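Phytoene synthase (Enterococcus hirae, PDB 5IYS) probably joins two farnesyl diphosphate molecules head to head into a C30 carotenoid precursor, as dehydrosqualene synthases do, with magnesium ions holding the diphosphates. Local coordinates at residues Tyr249-Asn254 against His272-Gln277; Ala245-Arg250 against Lys283-Ser288; Gln166-Leu171 against Asn222-Ser227. All blocks are in the same frame, centred on the assembly; numbering follows the deposited sequence.

Contact 1. Residues Tyr249-Asn254 against His272-Gln277; sequences YREQLN and HYRKVQ. With FPS (S-[(2E,6E)-3,7,11-trimethyldodeca-2,6,10-trienyl] trihydrogen thiodiphosphate), chain G.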
loop_
_atom_site.group_PDB
_atom_site.type_symbol
_atom_site.label_atom_id
_atom_site.label_comp_id
_atom_site.label_asym_id
_atom_site.label_seq_id
_atom_site.Cartn_x
_atom_site.Cartn_y
_atom_site.Cartn_z
ATOM N N TYR A 249 6.193 0.740 7.729
ATOM C CA TYR A 249 5.243 -0.329 7.451
ATOM C C TYR A 249 5.810 -1.695 7.884
ATOM O O TYR A 249 5.101 -2.477 8.520
ATOM C CB TYR A 249 4.786 -0.323 5.988
ATOM C CG TYR A 249 3.337 -0.709 5.880
ATOM C CD1 TYR A 249 2.339 0.175 6.270
ATOM C CD2 TYR A 249 2.978 -1.996 5.505
ATOM C CE1 TYR A 249 1.011 -0.164 6.163
ATOM C CE2 TYR A 249 1.641 -2.366 5.396
ATOM C CZ TYR A 249 0.675 -1.448 5.748
ATOM O OH TYR A 249 -0.639 -1.803 5.684
ATOM N N ARG A 250 7.095 -1.926 7.624
ATOM C CA ARG A 250 7.742 -3.214 7.906
ATOM C C ARG A 250 7.764 -3.519 9.399
ATOM O O ARG A 250 7.765 -4.680 9.819
ATOM C CB ARG A 250 9.200 -3.206 7.420
ATOM C CG ARG A 250 9.932 -4.509 7.734
ATOM C CD ARG A 250 11.303 -4.534 7.045
ATOM N NE ARG A 250 12.130 -3.463 7.599
ATOM C CZ ARG A 250 13.377 -3.215 7.217
ATOM N NH1 ARG A 250 13.920 -3.951 6.254
ATOM N NH2 ARG A 250 14.044 -2.187 7.739
ATOM N N GLU A 251 7.954 -2.461 10.179
ATOM C CA GLU A 251 7.936 -2.548 11.644
ATOM C C GLU A 251 6.719 -3.244 12.228
ATOM O O GLU A 251 6.812 -3.904 13.272
ATOM C CB GLU A 251 8.087 -1.133 12.242
ATOM C CG GLU A 251 8.008 -1.113 13.771
ATOM C CD GLU A 251 9.263 -1.637 14.451
ATOM O OE1 GLU A 251 10.275 -1.896 13.765
ATOM O OE2 GLU A 251 9.214 -1.842 15.687
ATOM N N GLN A 252 5.593 -3.213 11.519
ATOM C CA GLN A 252 4.430 -3.940 12.015
ATOM C C GLN A 252 4.604 -5.447 12.127
ATOM O O GLN A 252 3.894 -6.091 12.910
ATOM C CB GLN A 252 3.174 -3.625 11.201
ATOM C CG GLN A 252 2.939 -2.116 11.122
ATOM C CD GLN A 252 1.810 -1.776 10.189
ATOM O OE1 GLN A 252 0.684 -1.528 10.627
ATOM N NE2 GLN A 252 2.057 -1.938 8.897
ATOM N N LEU A 253 5.513 -6.019 11.338
ATOM C CA LEU A 253 5.848 -7.430 11.529
ATOM C C LEU A 253 6.408 -7.665 12.936
ATOM O O LEU A 253 6.068 -8.654 13.586
ATOM C CB LEU A 253 6.843 -7.922 10.467
ATOM C CG LEU A 253 6.349 -7.828 9.006
ATOM C CD1 LEU A 253 7.516 -8.190 8.107
ATOM C CD2 LEU A 253 5.189 -8.773 8.750
ATOM N N ASN A 254 7.326 -6.816 13.372
ATOM C CA ASN A 254 7.924 -6.976 14.705
ATOM C C ASN A 254 6.951 -6.783 15.852
ATOM O O ASN A 254 7.041 -7.462 16.873
ATOM C CB ASN A 254 9.133 -6.065 14.873
ATOM C CG ASN A 254 10.377 -6.659 14.256
ATOM O OD1 ASN A 254 10.417 -7.844 13.924
ATOM N ND2 ASN A 254 11.381 -5.829 14.037
ATOM N N HIS A 272 4.221 6.770 17.898
ATOM C CA HIS A 272 4.880 7.958 17.368
ATOM C C HIS A 272 6.358 7.924 17.748
ATOM O O HIS A 272 7.225 8.275 16.940
ATOM C CB HIS A 272 4.237 9.216 17.938
ATOM C CG HIS A 272 4.957 10.471 17.558
ATOM N ND1 HIS A 272 5.885 11.075 18.383
ATOM C CD2 HIS A 272 4.955 11.178 16.403
ATOM C CE1 HIS A 272 6.365 12.148 17.780
ATOM N NE2 HIS A 272 5.799 12.249 16.590
ATOM N N TYR A 273 6.644 7.567 18.999
ATOM C CA TYR A 273 8.031 7.470 19.438
ATOM C C TYR A 273 8.828 6.528 18.515
ATOM O O TYR A 273 9.945 6.822 18.120
ATOM C CB TYR A 273 8.069 6.961 20.888
ATOM C CG TYR A 273 9.450 6.761 21.462
ATOM C CD1 TYR A 273 10.133 7.831 22.049
ATOM C CD2 TYR A 273 10.026 5.501 21.521
ATOM C CE1 TYR A 273 11.356 7.640 22.687
ATOM C CE2 TYR A 273 11.282 5.309 22.113
ATOM C CZ TYR A 273 11.929 6.381 22.715
ATOM O OH TYR A 273 13.136 6.181 23.358
ATOM N N ARG A 274 8.315 5.329 18.275
ATOM C CA ARG A 274 8.981 4.354 17.423
ATOM C C ARG A 274 9.117 4.789 15.947
ATOM O O ARG A 274 10.167 4.622 15.317
ATOM C CB ARG A 274 8.211 3.030 17.526
ATOM C CG ARG A 274 8.860 1.868 16.835
ATOM C CD ARG A 274 10.270 1.608 17.350
ATOM N NE ARG A 274 10.849 0.539 16.541
ATOM C CZ ARG A 274 12.101 0.506 16.125
ATOM N NH1 ARG A 274 12.946 1.425 16.556
ATOM N NH2 ARG A 274 12.505 -0.471 15.326
ATOM N N LYS A 275 8.123 5.515 15.468
ATOM C CA LYS A 275 8.202 6.135 14.136
ATOM C C LYS A 275 9.330 7.143 14.028
ATOM O O LYS A 275 10.068 7.165 13.040
ATOM C CB LYS A 275 6.891 6.796 13.746
ATOM C CG LYS A 275 5.791 5.761 13.482
ATOM C CD LYS A 275 4.471 6.433 13.108
ATOM C CE LYS A 275 3.343 5.393 13.029
ATOM N NZ LYS A 275 1.990 5.994 13.190
ATOM N N VAL A 276 9.520 7.914 15.091
ATOM C CA VAL A 276 10.602 8.908 15.080
ATOM C C VAL A 276 11.944 8.202 15.103
ATOM O O VAL A 276 12.867 8.570 14.374
ATOM C CB VAL A 276 10.498 9.892 16.289
ATOM C CG1 VAL A 276 11.816 10.723 16.426
ATOM C CG2 VAL A 276 9.316 10.837 16.057
ATOM N N GLN A 277 12.037 7.146 15.896
ATOM C CA GLN A 277 13.253 6.349 15.918
ATOM C C GLN A 277 13.567 5.813 14.532
ATOM O O GLN A 277 14.723 5.795 14.096
ATOM C CB GLN A 277 13.099 5.158 16.868
ATOM C CG GLN A 277 13.220 5.542 18.315
ATOM C CD GLN A 277 13.205 4.321 19.208
ATOM O OE1 GLN A 277 12.340 3.455 19.063
ATOM N NE2 GLN A 277 14.147 4.259 20.151
HETATM C C1 FPS G . -1.762 0.322 3.342
HETATM S S1 FPS G . -2.841 1.671 3.043
HETATM C C2 FPS G . -0.960 0.253 2.055
HETATM C C3 FPS G . -0.523 -0.886 1.490
HETATM C C4 FPS G . -0.784 -2.214 2.137
HETATM C C5 FPS G . 0.274 -0.867 0.201
HETATM C C6 FPS G . 0.511 0.521 -0.394
HETATM C C7 FPS G . 1.620 0.421 -1.423
HETATM C C8 FPS G . 2.527 1.398 -1.599
HETATM C C10 FPS G . 3.508 1.237 -2.739
HETATM C C9 FPS G . 2.557 2.657 -0.765
HETATM C C11 FPS G . 4.934 1.341 -2.193
HETATM C C12 FPS G . 5.947 1.366 -3.326
HETATM C C13 FPS G . 6.451 2.491 -3.883
HETATM C C14 FPS G . 7.478 2.388 -4.982
HETATM C C15 FPS G . 6.045 3.865 -3.417
HETATM P PA FPS G . -3.601 2.441 4.801
HETATM O O1A FPS G . -3.953 3.856 4.656
HETATM O O2A FPS G . -4.999 1.634 4.910
HETATM O O3A FPS G . -2.785 2.084 6.125
HETATM P PB FPS G . -3.172 0.675 6.837
HETATM O O1B FPS G . -4.183 0.894 7.929
HETATM O O2B FPS G . -1.832 0.137 7.278
HETATM O O3B FPS G . -3.793 -0.333 5.895
#
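Glu251 and Arg274 form a two-pronged salt bridge between helices 236-258 and 272-287 of an all-helical fold of the squalene/phytoene synthase family. These two residues account for nearly all of the 101 Å² buried between the segments, although the nearest CA atoms, those of Glu251 and Lys275, remain 9.0 Å apart. Arg274 grips side-on. Its NE donates to Glu251 OE2 at 3.0 Å, almost straight at 174°, while its NH2 reaches Glu251 OE1 at 3.1 Å with a more bent angle of 151°. The grip is not coplanar: carboxylate and guanidinium planes stand 70° apart, and both nitrogens approach from above the carboxylate plane. Each chain leaves its helix with CG anti to the backbone N and then bends at chi2, a path that brings the two side chains together at about a right angle. Glu281 forms a second salt bridge with Arg274 NH1, so the guanidinium has two acidic partners, which should favour its positive charge. Two residues before Glu251, the Tyr249 hydroxyl donates to the diphosphate of a bound farnesyl thiodiphosphate. On the Arg274 side, NH1 also donates to Gln277 OE1 at 3.3 Å, lying above that amide's carbonyl plane.

Contact 2. Residues Ala245-Arg250 against Lys283-Ser288; sequences AAFIYR and KSYLKS. With FPS (S-[(2E,6E)-3,7,11-trimethyldodeca-2,6,10-trienyl] trihydrogen thiodiphosphate), chain G.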
loop_
_atom_site.group_PDB
_atom_site.type_symbol
_atom_site.label_atom_id
_atom_site.label_comp_id
_atom_site.label_asym_id
_atom_site.label_seq_id
_atom_site.Cartn_x
_atom_site.Cartn_y
_atom_site.Cartn_z
ATOM N N ALA A 245 8.524 5.320 4.665
ATOM C CA ALA A 245 7.284 4.571 4.481
ATOM C C ALA A 245 7.550 3.066 4.599
ATOM O O ALA A 245 6.798 2.339 5.263
ATOM C CB ALA A 245 6.613 4.908 3.152
ATOM N N ALA A 246 8.613 2.594 3.944
ATOM C CA ALA A 246 8.956 1.193 3.981
ATOM C C ALA A 246 9.260 0.729 5.425
ATOM O O ALA A 246 8.820 -0.349 5.812
ATOM C CB ALA A 246 10.159 0.911 3.016
ATOM N N PHE A 247 10.159 1.435 6.129
ATOM C CA PHE A 247 10.595 0.989 7.459
ATOM C C PHE A 247 9.440 1.040 8.456
ATOM O O PHE A 247 9.229 0.102 9.245
ATOM C CB PHE A 247 11.720 1.882 7.988
ATOM C CG PHE A 247 13.109 1.465 7.553
ATOM C CD1 PHE A 247 13.451 1.420 6.215
ATOM C CD2 PHE A 247 14.129 1.378 8.503
ATOM C CE1 PHE A 247 14.780 1.141 5.808
ATOM C CE2 PHE A 247 15.445 1.136 8.123
ATOM C CZ PHE A 247 15.766 0.996 6.770
ATOM N N ILE A 248 8.647 2.101 8.380
ATOM C CA ILE A 248 7.475 2.165 9.264
ATOM C C ILE A 248 6.506 1.009 8.999
ATOM O O ILE A 248 5.994 0.404 9.945
ATOM C CB ILE A 248 6.806 3.553 9.227
ATOM C CG1 ILE A 248 7.752 4.547 9.906
ATOM C CG2 ILE A 248 5.430 3.588 9.909
ATOM C CD1 ILE A 248 7.564 5.994 9.447
ATOM N N TYR A 249 6.193 0.740 7.729
ATOM C CA TYR A 249 5.243 -0.329 7.451
ATOM C C TYR A 249 5.810 -1.695 7.884
ATOM O O TYR A 249 5.101 -2.477 8.520
ATOM C CB TYR A 249 4.786 -0.323 5.988
ATOM C CG TYR A 249 3.337 -0.709 5.880
ATOM C CD1 TYR A 249 2.339 0.175 6.270
ATOM C CD2 TYR A 249 2.978 -1.996 5.505
ATOM C CE1 TYR A 249 1.011 -0.164 6.163
ATOM C CE2 TYR A 249 1.641 -2.366 5.396
ATOM C CZ TYR A 249 0.675 -1.448 5.748
ATOM O OH TYR A 249 -0.639 -1.803 5.684
ATOM N N ARG A 250 7.095 -1.926 7.624
ATOM C CA ARG A 250 7.742 -3.214 7.906
ATOM C C ARG A 250 7.764 -3.519 9.399
ATOM O O ARG A 250 7.765 -4.680 9.819
ATOM C CB ARG A 250 9.200 -3.206 7.420
ATOM C CG ARG A 250 9.932 -4.509 7.734
ATOM C CD ARG A 250 11.303 -4.534 7.045
ATOM N NE ARG A 250 12.130 -3.463 7.599
ATOM C CZ ARG A 250 13.377 -3.215 7.217
ATOM N NH1 ARG A 250 13.920 -3.951 6.254
ATOM N NH2 ARG A 250 14.044 -2.187 7.739
ATOM N N LYS A 283 17.531 7.719 8.147
ATOM C CA LYS A 283 18.500 8.736 7.770
ATOM C C LYS A 283 19.929 8.173 7.864
ATOM O O LYS A 283 20.733 8.428 6.966
ATOM C CB LYS A 283 18.341 9.998 8.612
ATOM C CG LYS A 283 19.296 11.117 8.213
ATOM C CD LYS A 283 18.967 12.419 8.909
ATOM C CE LYS A 283 19.477 12.411 10.337
ATOM N NZ LYS A 283 19.554 13.784 10.937
ATOM N N SER A 284 20.210 7.340 8.875
ATOM C CA SER A 284 21.513 6.694 8.971
ATOM C C SER A 284 21.694 5.706 7.824
ATOM O O SER A 284 22.780 5.612 7.249
ATOM C CB SER A 284 21.713 5.958 10.309
ATOM O OG SER A 284 21.660 6.882 11.375
ATOM N N TYR A 285 20.657 4.911 7.569
ATOM C CA TYR A 285 20.690 3.874 6.549
ATOM C C TYR A 285 20.973 4.424 5.147
ATOM O O TYR A 285 21.760 3.836 4.385
ATOM C CB TYR A 285 19.398 3.049 6.594
ATOM C CG TYR A 285 19.212 2.154 5.398
ATOM C CD1 TYR A 285 19.898 0.955 5.284
ATOM C CD2 TYR A 285 18.373 2.533 4.362
ATOM C CE1 TYR A 285 19.740 0.154 4.156
ATOM C CE2 TYR A 285 18.243 1.767 3.240
ATOM C CZ TYR A 285 18.900 0.574 3.152
ATOM O OH TYR A 285 18.727 -0.159 2.008
ATOM N N LEU A 286 20.394 5.584 4.836
ATOM C CA LEU A 286 20.541 6.171 3.522
ATOM C C LEU A 286 21.952 6.679 3.240
ATOM O O LEU A 286 22.389 6.642 2.091
ATOM C CB LEU A 286 19.523 7.289 3.299
ATOM C CG LEU A 286 18.123 6.676 3.176
ATOM C CD1 LEU A 286 17.065 7.757 3.021
ATOM C CD2 LEU A 286 18.060 5.702 1.996
ATOM N N LYS A 287 22.666 7.108 4.277
ATOM C CA LYS A 287 24.069 7.486 4.124
ATOM C C LYS A 287 24.900 6.376 3.471
ATOM O O LYS A 287 25.876 6.664 2.788
ATOM C CB LYS A 287 24.687 7.857 5.472
ATOM C CG LYS A 287 24.240 9.197 6.022
ATOM C CD LYS A 287 24.518 9.275 7.521
ATOM C CE LYS A 287 24.959 10.674 7.957
ATOM N NZ LYS A 287 23.997 11.739 7.542
ATOM N N SER A 288 24.516 5.117 3.673
ATOM C CA SER A 288 25.172 3.991 3.003
ATOM C C SER A 288 24.853 3.839 1.516
ATOM O O SER A 288 25.302 2.883 0.877
ATOM C CB SER A 288 24.854 2.676 3.711
ATOM O OG SER A 288 23.628 2.122 3.257
HETATM C C1 FPS G . -1.762 0.322 3.342
HETATM S S1 FPS G . -2.841 1.671 3.043
HETATM C C2 FPS G . -0.960 0.253 2.055
HETATM C C3 FPS G . -0.523 -0.886 1.490
HETATM C C4 FPS G . -0.784 -2.214 2.137
HETATM C C5 FPS G . 0.274 -0.867 0.201
HETATM C C6 FPS G . 0.511 0.521 -0.394
HETATM C C7 FPS G . 1.620 0.421 -1.423
HETATM C C8 FPS G . 2.527 1.398 -1.599
HETATM C C10 FPS G . 3.508 1.237 -2.739
HETATM C C9 FPS G . 2.557 2.657 -0.765
HETATM C C11 FPS G . 4.934 1.341 -2.193
HETATM C C12 FPS G . 5.947 1.366 -3.326
HETATM C C13 FPS G . 6.451 2.491 -3.883
HETATM C C14 FPS G . 7.478 2.388 -4.982
HETATM C C15 FPS G . 6.045 3.865 -3.417
HETATM P PA FPS G . -3.601 2.441 4.801
HETATM O O1A FPS G . -3.953 3.856 4.656
HETATM O O2A FPS G . -4.999 1.634 4.910
HETATM O O3A FPS G . -2.785 2.084 6.125
HETATM P PB FPS G . -3.172 0.675 6.837
HETATM O O1B FPS G . -4.183 0.894 7.929
HETATM O O2B FPS G . -1.832 0.137 7.278
HETATM O O3B FPS G . -3.793 -0.333 5.895
#
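Phe247 points the CZ corner of its ring at one face of the Tyr285 ring, and this single aromatic pair carries the contact between segments 245-250 and 283-288. Phe247 CZ lies 3.8 Å above the tyrosine plane, displaced toward the rim, and is 3.9 Å from Tyr285 CD2. The planes are inclined at 52° and the centroids are 5.5 Å apart, so the rings meet obliquely. Different first torsions deliver the rings: CG of Phe247 is anti to its carbonyl carbon, whereas CG of Tyr285 is anti to its backbone N (chi1 168°). Phe247 is also engaged through a face: Arg250 NH2 sits 3.5 Å above the centre of the ring, a cation-pi interaction within the same helix. The Tyr285 hydroxyl has its polar partner in the hydroxyl of Tyr289, while Tyr285 O accepts from both Ser288 N and Ser288 OG, the latter at 2.8 Å, where helix 272-287 gives way to the C-terminal residues. Helix 236-258 is thereby joined to the last turn of helix 272-287; Leu278 and Val282 of that helix also touch Phe247, and Phe231 packs on Tyr285 from the loop before helix 236-258.

Contact 3. Residues Gln166-Leu171 against Asn222-Ser227; sequences QLTNIL and NLYEES. With MG (magnesium ion), chain D; FPS (S-[(2E,6E)-3,7,11-trimethyldodeca-2,6,10-trienyl] trihydrogen thiodiphosphate), chain H; FPS (S-[(2E,6E)-3,7,11-trimethyldodeca-2,6,10-trienyl] trihydrogen thiodiphosphate), chain G.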
loop_
_atom_site.group_PDB
_atom_site.type_symbol
_atom_site.label_atom_id
_atom_site.label_comp_id
_atom_site.label_asym_id
_atom_site.label_seq_id
_atom_site.Cartn_x
_atom_site.Cartn_y
_atom_site.Cartn_z
ATOM N N GLN A 166 1.814 -5.233 1.188
ATOM C CA GLN A 166 0.510 -5.897 1.168
ATOM C C GLN A 166 0.615 -7.189 2.001
ATOM O O GLN A 166 -0.319 -7.505 2.724
ATOM C CB GLN A 166 0.086 -6.222 -0.270
ATOM C CG GLN A 166 -1.240 -6.944 -0.403
ATOM C CD GLN A 166 -2.368 -6.203 0.291
ATOM O OE1 GLN A 166 -3.026 -6.751 1.173
ATOM N NE2 GLN A 166 -2.488 -4.915 0.009
ATOM N N LEU A 167 1.704 -7.944 1.856
ATOM C CA LEU A 167 1.926 -9.141 2.695
ATOM C C LEU A 167 1.946 -8.791 4.180
ATOM O O LEU A 167 1.450 -9.541 5.020
ATOM C CB LEU A 167 3.270 -9.796 2.347
ATOM C CG LEU A 167 3.325 -10.584 1.038
ATOM C CD1 LEU A 167 4.668 -11.270 0.878
ATOM C CD2 LEU A 167 2.177 -11.592 0.983
ATOM N N THR A 168 2.611 -7.689 4.513
ATOM C CA THR A 168 2.621 -7.198 5.896
ATOM C C THR A 168 1.199 -6.890 6.377
ATOM O O THR A 168 0.799 -7.266 7.487
ATOM C CB THR A 168 3.477 -5.912 5.982
ATOM O OG1 THR A 168 4.812 -6.188 5.506
ATOM C CG2 THR A 168 3.530 -5.380 7.414
ATOM N N ASN A 169 0.419 -6.223 5.536
ATOM C CA ASN A 169 -0.982 -5.931 5.876
ATOM C C ASN A 169 -1.806 -7.199 6.142
ATOM O O ASN A 169 -2.582 -7.285 7.120
ATOM C CB ASN A 169 -1.599 -5.059 4.776
ATOM C CG ASN A 169 -3.018 -4.615 5.107
ATOM O OD1 ASN A 169 -3.938 -5.412 5.013
ATOM N ND2 ASN A 169 -3.199 -3.342 5.472
ATOM N N ILE A 170 -1.556 -8.208 5.314
ATOM C CA ILE A 170 -2.205 -9.509 5.434
ATOM C C ILE A 170 -1.862 -10.177 6.780
ATOM O O ILE A 170 -2.742 -10.653 7.528
ATOM C CB ILE A 170 -1.780 -10.413 4.247
ATOM C CG1 ILE A 170 -2.531 -10.022 2.961
ATOM C CG2 ILE A 170 -2.075 -11.860 4.542
ATOM C CD1 ILE A 170 -1.956 -10.636 1.659
ATOM N N LEU A 171 -0.576 -10.150 7.107
ATOM C CA LEU A 171 -0.038 -10.811 8.296
ATOM C C LEU A 171 -0.463 -10.075 9.551
ATOM O O LEU A 171 -0.626 -10.660 10.629
ATOM C CB LEU A 171 1.492 -10.867 8.201
ATOM C CG LEU A 171 2.006 -11.917 7.206
ATOM C CD1 LEU A 171 3.458 -11.664 6.897
ATOM C CD2 LEU A 171 1.835 -13.366 7.784
ATOM N N ASN A 222 12.243 -10.381 2.770
ATOM C CA ASN A 222 13.059 -10.493 1.564
ATOM C C ASN A 222 12.654 -9.510 0.485
ATOM O O ASN A 222 13.507 -8.894 -0.161
ATOM C CB ASN A 222 12.947 -11.910 0.979
ATOM C CG ASN A 222 13.685 -12.949 1.813
ATOM O OD1 ASN A 222 13.539 -14.152 1.587
ATOM N ND2 ASN A 222 14.500 -12.493 2.755
ATOM N N LEU A 223 11.349 -9.343 0.298
ATOM C CA LEU A 223 10.883 -8.371 -0.687
ATOM C C LEU A 223 11.190 -6.920 -0.337
ATOM O O LEU A 223 11.482 -6.136 -1.244
ATOM C CB LEU A 223 9.392 -8.535 -0.963
ATOM C CG LEU A 223 8.987 -9.879 -1.572
ATOM C CD1 LEU A 223 7.470 -10.025 -1.398
ATOM C CD2 LEU A 223 9.346 -9.886 -3.043
ATOM N N TYR A 224 11.052 -6.546 0.943
ATOM C CA TYR A 224 11.456 -5.228 1.397
ATOM C C TYR A 224 12.914 -5.038 0.994
ATOM O O TYR A 224 13.281 -4.048 0.352
ATOM C CB TYR A 224 11.274 -5.080 2.923
ATOM C CG TYR A 224 9.852 -4.747 3.372
ATOM C CD1 TYR A 224 9.263 -3.508 3.077
ATOM C CD2 TYR A 224 9.166 -5.604 4.207
ATOM C CE1 TYR A 224 7.988 -3.181 3.548
ATOM C CE2 TYR A 224 7.876 -5.310 4.646
ATOM C CZ TYR A 224 7.302 -4.097 4.327
ATOM O OH TYR A 224 6.043 -3.793 4.845
ATOM N N GLU A 225 13.760 -5.939 1.463
ATOM C CA GLU A 225 15.192 -5.829 1.179
ATOM C C GLU A 225 15.528 -5.761 -0.310
ATOM O O GLU A 225 16.317 -4.910 -0.720
ATOM C CB GLU A 225 15.987 -6.927 1.886
ATOM C CG GLU A 225 16.301 -6.610 3.357
ATOM C CD GLU A 225 17.302 -5.465 3.528
ATOM O OE1 GLU A 225 18.211 -5.343 2.676
ATOM O OE2 GLU A 225 17.164 -4.660 4.484
ATOM N N GLU A 226 14.935 -6.634 -1.117
ATOM C CA GLU A 226 15.090 -6.561 -2.558
ATOM C C GLU A 226 14.659 -5.227 -3.155
ATOM O O GLU A 226 15.341 -4.685 -4.017
ATOM C CB GLU A 226 14.406 -7.729 -3.275
ATOM C CG GLU A 226 14.969 -9.116 -2.939
ATOM C CD GLU A 226 14.020 -10.229 -3.344
ATOM O OE1 GLU A 226 13.340 -10.053 -4.373
ATOM O OE2 GLU A 226 13.939 -11.257 -2.625
ATOM N N SER A 227 13.565 -4.664 -2.659
ATOM C CA SER A 227 13.030 -3.440 -3.267
ATOM C C SER A 227 13.968 -2.263 -3.044
ATOM O O SER A 227 13.943 -1.299 -3.818
ATOM C CB SER A 227 11.632 -3.097 -2.709
ATOM O OG SER A 227 11.724 -2.566 -1.384
HETATM MG MG MG D . -5.938 -6.104 4.700
HETATM C C1 FPS H . -4.990 -1.242 2.232
HETATM S S1 FPS H . -4.889 -3.002 2.333
HETATM C C2 FPS H . -5.592 -0.851 0.905
HETATM C C3 FPS H . -4.980 -0.978 -0.286
HETATM C C4 FPS H . -3.633 -1.629 -0.464
HETATM C C5 FPS H . -5.717 -0.483 -1.510
HETATM C C6 FPS H . -5.716 1.043 -1.589
HETATM C C7 FPS H . -4.323 1.598 -1.347
HETATM C C8 FPS H . -4.117 2.623 -0.507
HETATM C C10 FPS H . -2.686 3.057 -0.292
HETATM C C9 FPS H . -5.251 3.245 0.263
HETATM C C11 FPS H . -2.250 4.159 -1.231
HETATM C C12 FPS H . -0.994 4.701 -0.561
HETATM C C13 FPS H . -0.226 5.680 -1.073
HETATM C C14 FPS H . -0.522 6.366 -2.372
HETATM C C15 FPS H . 0.993 6.091 -0.310
HETATM P PA FPS H . -6.662 -3.379 3.272
HETATM O O1A FPS H . -7.780 -2.900 2.423
HETATM O O2A FPS H . -6.799 -4.969 3.482
HETATM O O3A FPS H . -6.536 -2.805 4.783
HETATM P PB FPS H . -7.283 -1.556 5.432
HETATM O O1B FPS H . -8.139 -2.142 6.522
HETATM O O2B FPS H . -8.162 -0.795 4.463
HETATM O O3B FPS H . -6.202 -0.638 5.961
HETATM C C1 FPS G . -1.762 0.322 3.342
HETATM S S1 FPS G . -2.841 1.671 3.043
HETATM C C2 FPS G . -0.960 0.253 2.055
HETATM C C3 FPS G . -0.523 -0.886 1.490
HETATM C C4 FPS G . -0.784 -2.214 2.137
HETATM C C5 FPS G . 0.274 -0.867 0.201
HETATM C C6 FPS G . 0.511 0.521 -0.394
HETATM C C7 FPS G . 1.620 0.421 -1.423
HETATM C C8 FPS G . 2.527 1.398 -1.599
HETATM C C10 FPS G . 3.508 1.237 -2.739
HETATM C C9 FPS G . 2.557 2.657 -0.765
HETATM C C11 FPS G . 4.934 1.341 -2.193
HETATM C C12 FPS G . 5.947 1.366 -3.326
HETATM C C13 FPS G . 6.451 2.491 -3.883
HETATM C C14 FPS G . 7.478 2.388 -4.982
HETATM C C15 FPS G . 6.045 3.865 -3.417
HETATM P PA FPS G . -3.601 2.441 4.801
HETATM O O1A FPS G . -3.953 3.856 4.656
HETATM O O2A FPS G . -4.999 1.634 4.910
HETATM O O3A FPS G . -2.785 2.084 6.125
HETATM P PB FPS G . -3.172 0.675 6.837
HETATM O O1B FPS G . -4.183 0.894 7.929
HETATM O O2B FPS G . -1.832 0.137 7.278
HETATM O O3B FPS G . -3.793 -0.333 5.895
HETATM O O HOH W 1 -5.851 -7.247 3.092
HETATM O O HOH W 2 -5.374 -7.631 5.490
HETATM O O HOH W 3 -5.998 -5.177 6.086
#
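Tyr224 OH donates a 2.8 Å hydrogen bond to Thr168 OG1, joining helices 207-227 and 155-172 in the protein interior. The tyrosine meets the threonine edge-on, with OG1 near the ring plane, and the two side chains cross at about a right angle. Thr168 carries OG1 anti to its carbonyl carbon (chi1 -57°), which also lets this hydroxyl bond to the backbone O of Ala164 one turn earlier. Both hydroxyls of this buried pair thus have partners. Beside it, the methyls Leu167 CD1 and Leu223 CD1 touch at 3.8 Å, adding an apolar contact next to the polar one.

Tyr249 of helix 236-258 packs against both Thr168 and Tyr224, and its hydroxyl is bonded to Asn169 ND2. Asn169 leads away from helix 207-227, with CG anti to the backbone N (chi1 -175°). Its OD1 binds a magnesium ion at 2.1 Å, and diphosphate oxygen O2A of one farnesyl thiodiphosphate (chain H) binds the same ion at 1.9 Å, with three modelled waters around it, two of them doubtfully close. Asn169 ND2 is 3.1 Å from O3B of the second inhibitor (chain G), while Gln166 NE2 lies 3.5 Å from C4 of the chain H molecule. One face of helix 155-172 is therefore packed against helices 207-227 and 236-258 while another lines the two-substrate, magnesium-dependent active site characteristic of head-to-head prenyl synthases.

Contact 3 is wholly buried, contact 2 partly so, and contact 1 lies at the surface; their chemistry follows that order of depth. A hydroxyl pair and leucine methyls serve inside, two rings at the intermediate level and a charged pair outside. Contacts 1 and 2 join the same two helices, 236-258 and 272-287, with centres 11 Å apart, and share Tyr249 and Arg250; Lys275 CE and Ile248 CG2 pack between them at 4.2 Å. Contact 3 uses helices 155-172 and 207-227 instead, yet the backbone of Tyr249 reaches it too, its O packing 3.5 Å from Thr168 CG2. Helix 236-258 thus lies between contact 3 and the C-terminal helix.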